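Local coordinates for protein-tyrosine-phosphatase (Shewanella sp., PDB 2Z72) that probably removes phosphate from tyrosine residues of proteins, as a cold-active phosphatase of the calcineurin-like phosphoesterase family with two bound zinc ions, at residues G100-M111 with F128-A139. Residues are numbered along the deposited sequence; the frame is centred on the assembly and turned at random.
Sequences GNWAFGEGHMVM and FMYQLDQQARDA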
loop_
_atom_site.group_PDB
_atom_site.type_symbol
_atom_site.label_atom_id
_atom_site.label_comp_id
_atom_site.label_asym_id
_atom_site.label_seq_id
_atom_site.Cartn_x
_atom_site.Cartn_y
_atom_site.Cartn_z
ATOM N N GLY A 100 -5.975 6.937 17.717
ATOM C CA GLY A 100 -5.297 6.276 16.599
ATOM C C GLY A 100 -6.196 5.558 15.595
ATOM O O GLY A 100 -5.709 4.757 14.772
ATOM N N ASN A 101 -7.496 5.830 15.686
ATOM C CA ASN A 101 -8.480 5.082 14.930
ATOM C C ASN A 101 -8.945 5.967 13.757
ATOM O O ASN A 101 -8.920 7.204 13.826
ATOM C CB ASN A 101 -9.654 4.732 15.846
ATOM C CG ASN A 101 -9.172 3.798 16.966
ATOM O OD1 ASN A 101 -8.357 2.924 16.721
ATOM N ND2 ASN A 101 -9.707 4.017 18.120
ATOM N N TRP A 102 -9.449 5.317 12.722
ATOM C CA TRP A 102 -10.003 5.987 11.554
ATOM C C TRP A 102 -10.972 7.125 12.001
ATOM O O TRP A 102 -11.905 6.871 12.802
ATOM C CB TRP A 102 -10.813 5.049 10.725
ATOM C CG TRP A 102 -11.477 5.508 9.476
ATOM C CD1 TRP A 102 -12.820 5.854 9.384
ATOM C CD2 TRP A 102 -10.929 5.658 8.183
ATOM N NE1 TRP A 102 -13.080 6.193 8.093
ATOM C CE2 TRP A 102 -11.968 6.086 7.322
ATOM C CE3 TRP A 102 -9.681 5.484 7.624
ATOM C CZ2 TRP A 102 -11.742 6.307 5.978
ATOM C CZ3 TRP A 102 -9.443 5.691 6.282
ATOM C CH2 TRP A 102 -10.499 6.104 5.468
ATOM N N ALA A 103 -10.766 8.318 11.418
ATOM C CA ALA A 103 -11.564 9.465 11.701
ATOM C C ALA A 103 -11.986 10.148 10.404
ATOM O O ALA A 103 -12.370 11.312 10.424
ATOM C CB ALA A 103 -10.809 10.466 12.601
ATOM N N PHE A 104 -11.898 9.459 9.294
ATOM C CA PHE A 104 -12.112 10.055 7.977
ATOM C C PHE A 104 -13.489 9.769 7.429
ATOM O O PHE A 104 -13.755 10.071 6.268
ATOM C CB PHE A 104 -10.958 9.610 7.050
ATOM C CG PHE A 104 -10.725 10.466 5.832
ATOM C CD1 PHE A 104 -10.509 11.825 5.917
ATOM C CD2 PHE A 104 -10.681 9.862 4.565
ATOM C CE1 PHE A 104 -10.285 12.573 4.749
ATOM C CE2 PHE A 104 -10.478 10.603 3.422
ATOM C CZ PHE A 104 -10.238 11.988 3.502
ATOM N N GLY A 105 -14.375 9.237 8.275
ATOM C CA GLY A 105 -15.765 9.121 7.856
ATOM C C GLY A 105 -15.951 8.203 6.655
ATOM O O GLY A 105 -15.399 7.109 6.630
ATOM N N GLU A 106 -16.735 8.682 5.700
ATOM C CA GLU A 106 -17.017 7.959 4.497
ATOM C C GLU A 106 -15.970 8.241 3.429
ATOM O O GLU A 106 -16.124 7.833 2.264
ATOM C CB GLU A 106 -18.406 8.284 3.941
ATOM C CG GLU A 106 -19.495 7.920 4.949
ATOM C CD GLU A 106 -20.889 8.084 4.407
ATOM O OE1 GLU A 106 -21.805 7.539 5.035
ATOM O OE2 GLU A 106 -20.997 8.755 3.363
ATOM N N GLY A 107 -14.874 8.957 3.826
ATOM C CA GLY A 107 -13.788 9.156 2.890
ATOM C C GLY A 107 -13.128 7.852 2.489
ATOM O O GLY A 107 -13.264 6.815 3.165
ATOM N N HIS A 108 -12.361 7.908 1.382
ATOM C CA HIS A 108 -11.517 6.832 0.925
ATOM C C HIS A 108 -10.067 7.213 1.064
ATOM O O HIS A 108 -9.676 8.317 0.738
ATOM C CB HIS A 108 -11.811 6.444 -0.521
ATOM C CG HIS A 108 -13.153 5.799 -0.688
ATOM N ND1 HIS A 108 -13.332 4.916 -1.744
ATOM C CD2 HIS A 108 -14.300 5.878 -0.022
ATOM C CE1 HIS A 108 -14.599 4.484 -1.682
ATOM N NE2 HIS A 108 -15.204 5.033 -0.667
ATOM N N MET A 109 -9.243 6.268 1.547
ATOM C CA MET A 109 -7.817 6.395 1.526
ATOM C C MET A 109 -7.249 5.496 0.439
ATOM O O MET A 109 -7.654 4.332 0.368
ATOM C CB MET A 109 -7.219 5.937 2.892
ATOM C CG MET A 109 -5.720 5.848 2.869
ATOM S SD MET A 109 -4.999 5.326 4.447
ATOM C CE MET A 109 -5.221 6.751 5.417
ATOM N N VAL A 110 -6.321 5.984 -0.363
ATOM C CA VAL A 110 -5.606 5.157 -1.314
ATOM C C VAL A 110 -4.135 5.174 -0.874
ATOM O O VAL A 110 -3.490 6.216 -0.926
ATOM C CB VAL A 110 -5.711 5.621 -2.762
ATOM C CG1 VAL A 110 -5.099 4.587 -3.670
ATOM C CG2 VAL A 110 -7.182 5.869 -3.150
ATOM N N MET A 111 -3.652 4.033 -0.434
ATOM C CA MET A 111 -2.214 3.886 -0.157
ATOM C C MET A 111 -1.627 3.109 -1.315
ATOM O O MET A 111 -1.873 1.917 -1.464
ATOM C CB MET A 111 -2.003 3.158 1.190
ATOM C CG MET A 111 -0.503 2.918 1.437
ATOM S SD MET A 111 -0.120 2.397 3.122
ATOM C CE MET A 111 -0.389 3.908 4.026
ATOM N N PHE A 128 -1.474 -1.961 11.452
ATOM C CA PHE A 128 -2.174 -0.716 11.519
ATOM C C PHE A 128 -3.077 -0.574 10.298
ATOM O O PHE A 128 -4.250 -0.196 10.445
ATOM C CB PHE A 128 -1.187 0.456 11.607
ATOM C CG PHE A 128 -1.850 1.807 11.450
ATOM C CD1 PHE A 128 -2.621 2.363 12.446
ATOM C CD2 PHE A 128 -1.687 2.501 10.276
ATOM C CE1 PHE A 128 -3.235 3.588 12.279
ATOM C CE2 PHE A 128 -2.307 3.735 10.107
ATOM C CZ PHE A 128 -3.065 4.299 11.116
ATOM N N MET A 129 -2.559 -0.849 9.123
ATOM C CA MET A 129 -3.366 -0.698 7.893
ATOM C C MET A 129 -4.486 -1.718 7.840
ATOM O O MET A 129 -5.552 -1.392 7.294
ATOM C CB MET A 129 -2.467 -0.739 6.674
ATOM C CG MET A 129 -1.546 0.454 6.491
ATOM S SD MET A 129 -2.378 2.049 6.507
ATOM C CE MET A 129 -3.427 1.858 5.075
ATOM N N TYR A 130 -4.277 -2.917 8.378
ATOM C CA TYR A 130 -5.329 -3.931 8.455
ATOM C C TYR A 130 -6.470 -3.405 9.328
ATOM O O TYR A 130 -7.645 -3.439 8.981
ATOM C CB TYR A 130 -4.684 -5.182 8.971
ATOM C CG TYR A 130 -5.532 -6.424 9.142
ATOM C CD1 TYR A 130 -6.408 -6.543 10.209
ATOM C CD2 TYR A 130 -5.463 -7.492 8.279
ATOM C CE1 TYR A 130 -7.194 -7.664 10.399
ATOM C CE2 TYR A 130 -6.204 -8.648 8.457
ATOM C CZ TYR A 130 -7.061 -8.717 9.532
ATOM O OH TYR A 130 -7.836 -9.847 9.795
ATOM N N GLN A 131 -6.126 -2.916 10.528
ATOM C CA GLN A 131 -7.138 -2.354 11.412
ATOM C C GLN A 131 -7.828 -1.165 10.736
ATOM O O GLN A 131 -9.062 -1.041 10.809
ATOM C CB GLN A 131 -6.491 -1.945 12.744
ATOM C CG GLN A 131 -7.428 -1.274 13.691
ATOM C CD GLN A 131 -6.733 -1.155 15.032
ATOM O OE1 GLN A 131 -6.180 -0.082 15.327
ATOM N NE2 GLN A 131 -6.732 -2.196 15.836
ATOM N N LEU A 132 -7.073 -0.291 10.078
ATOM C CA LEU A 132 -7.685 0.894 9.457
ATOM C C LEU A 132 -8.644 0.464 8.377
ATOM O O LEU A 132 -9.709 1.105 8.180
ATOM C CB LEU A 132 -6.530 1.751 8.935
ATOM C CG LEU A 132 -6.954 3.190 8.752
ATOM C CD1 LEU A 132 -7.027 3.902 10.121
ATOM C CD2 LEU A 132 -5.988 3.923 7.854
ATOM N N ASP A 133 -8.306 -0.573 7.613
ATOM C CA ASP A 133 -9.185 -1.117 6.566
ATOM C C ASP A 133 -10.527 -1.457 7.169
ATOM O O ASP A 133 -11.603 -1.051 6.678
ATOM C CB ASP A 133 -8.421 -2.288 5.948
ATOM C CG ASP A 133 -8.934 -2.946 4.677
ATOM O OD1 ASP A 133 -10.038 -2.572 4.187
ATOM O OD2 ASP A 133 -8.228 -3.858 4.200
ATOM N N GLN A 134 -10.555 -2.220 8.269
ATOM C CA GLN A 134 -11.779 -2.589 8.926
ATOM C C GLN A 134 -12.508 -1.369 9.478
ATOM O O GLN A 134 -13.734 -1.253 9.308
ATOM C CB GLN A 134 -11.524 -3.625 10.023
ATOM C CG GLN A 134 -12.828 -4.042 10.696
ATOM C CD GLN A 134 -13.790 -4.801 9.768
ATOM O OE1 GLN A 134 -13.568 -5.938 9.432
ATOM N NE2 GLN A 134 -14.872 -4.220 9.320
ATOM N N GLN A 135 -11.792 -0.464 10.142
ATOM C CA GLN A 135 -12.439 0.691 10.710
ATOM C C GLN A 135 -13.080 1.602 9.642
ATOM O O GLN A 135 -14.164 2.136 9.875
ATOM C CB GLN A 135 -11.433 1.507 11.536
ATOM C CG GLN A 135 -10.967 0.769 12.796
ATOM C CD GLN A 135 -9.902 1.546 13.531
ATOM O OE1 GLN A 135 -9.256 2.427 12.958
ATOM N NE2 GLN A 135 -9.720 1.240 14.817
ATOM N N ALA A 136 -12.381 1.760 8.519
ATOM C CA ALA A 136 -12.909 2.590 7.439
ATOM C C ALA A 136 -14.226 1.961 6.936
ATOM O O ALA A 136 -15.218 2.655 6.785
ATOM C CB ALA A 136 -11.910 2.751 6.342
ATOM N N ARG A 137 -14.214 0.657 6.720
ATOM C CA ARG A 137 -15.427 -0.020 6.285
ATOM C C ARG A 137 -16.548 0.182 7.259
ATOM O O ARG A 137 -17.682 0.457 6.871
ATOM C CB ARG A 137 -15.119 -1.517 6.026
ATOM C CG ARG A 137 -16.268 -2.278 5.437
ATOM C CD ARG A 137 -15.887 -3.649 4.949
ATOM N NE ARG A 137 -17.046 -4.463 4.601
ATOM C CZ ARG A 137 -16.976 -5.542 3.847
ATOM N NH1 ARG A 137 -15.840 -5.948 3.302
ATOM N NH2 ARG A 137 -18.059 -6.266 3.579
ATOM N N ASP A 138 -16.277 0.037 8.556
ATOM C CA ASP A 138 -17.318 0.224 9.573
ATOM C C ASP A 138 -17.880 1.618 9.542
ATOM O O ASP A 138 -19.053 1.798 9.925
ATOM C CB ASP A 138 -16.757 -0.051 10.965
ATOM C CG ASP A 138 -16.505 -1.558 11.156
ATOM O OD1 ASP A 138 -15.739 -1.840 12.139
ATOM O OD2 ASP A 138 -16.967 -2.432 10.436
ATOM N N ALA A 139 -17.122 2.631 9.172
ATOM C CA ALA A 139 -17.560 4.019 9.045
ATOM C C ALA A 139 -18.213 4.296 7.706
ATOM O O ALA A 139 -18.643 5.457 7.502
ATOM C CB ALA A 139 -16.339 4.888 9.252
HETATM O O HOH W 1 -6.560 2.263 13.629
HETATM O O HOH W 2 -21.911 5.935 7.342
#
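Trp102 lies against Ala136 on helix 122-138. Trp102 CB meets Gln135 CB at 3.7 Å, and CG lies by Ala136 CA. With CG anti to the backbone N (chi1 -180°), the indole extends along the helix surface: CD1 touches CB of Ala139, and CE3 at the ring edge meets CG of Leu132 in the modelled conformer, one of two. CD2, CE2, CZ2, CZ3 and CH2 gather round Ala136 CB, which sits over the centre of the six-membered ring, 3.4 Å from the Trp102 centroid and almost on the ring normal, a clear CH-pi contact; CB of Phe104 packs on the opposite face. Trp102 NE1 donates to Gly105 O at 2.9 Å in the indole plane, which fixes the ring's rotation. With an alanine here the indole is gone, and Ala136 CB would probably face a gap while Gly105 O loses its in-plane partner.

The Gln135 amide grips the loop twice. Its OE1 accepts from Trp102 N at 2.9 Å, nearly straight (172°) but from above the carbonyl plane, while its NE2 donates to Asn101 OD1 at 2.9 Å. The latter partner lies near the Gln135 amide plane, yet the two amide planes are nearly perpendicular. A water lies within hydrogen-bonding distance of both Gln135 OE1 and Gly100 O.

Nearer the sheet, the contact becomes apolar. Met109 SD meets Met129 CE at 3.9 Å, and the bend at the end of Met111 brings its CE to Met129 SD at 3.7 Å. Trp102 and Met129 also touch Val143 of strand 142-145. The axes of strand 108-111 and of helix segment 128-138 approach to 10.1 Å and run roughly antiparallel (156°), and strands 108-111 and 142-145 pair in parallel: the strand-to-helix packing of a beta-alpha-beta crossover within the calcineurin-like phosphoesterase fold.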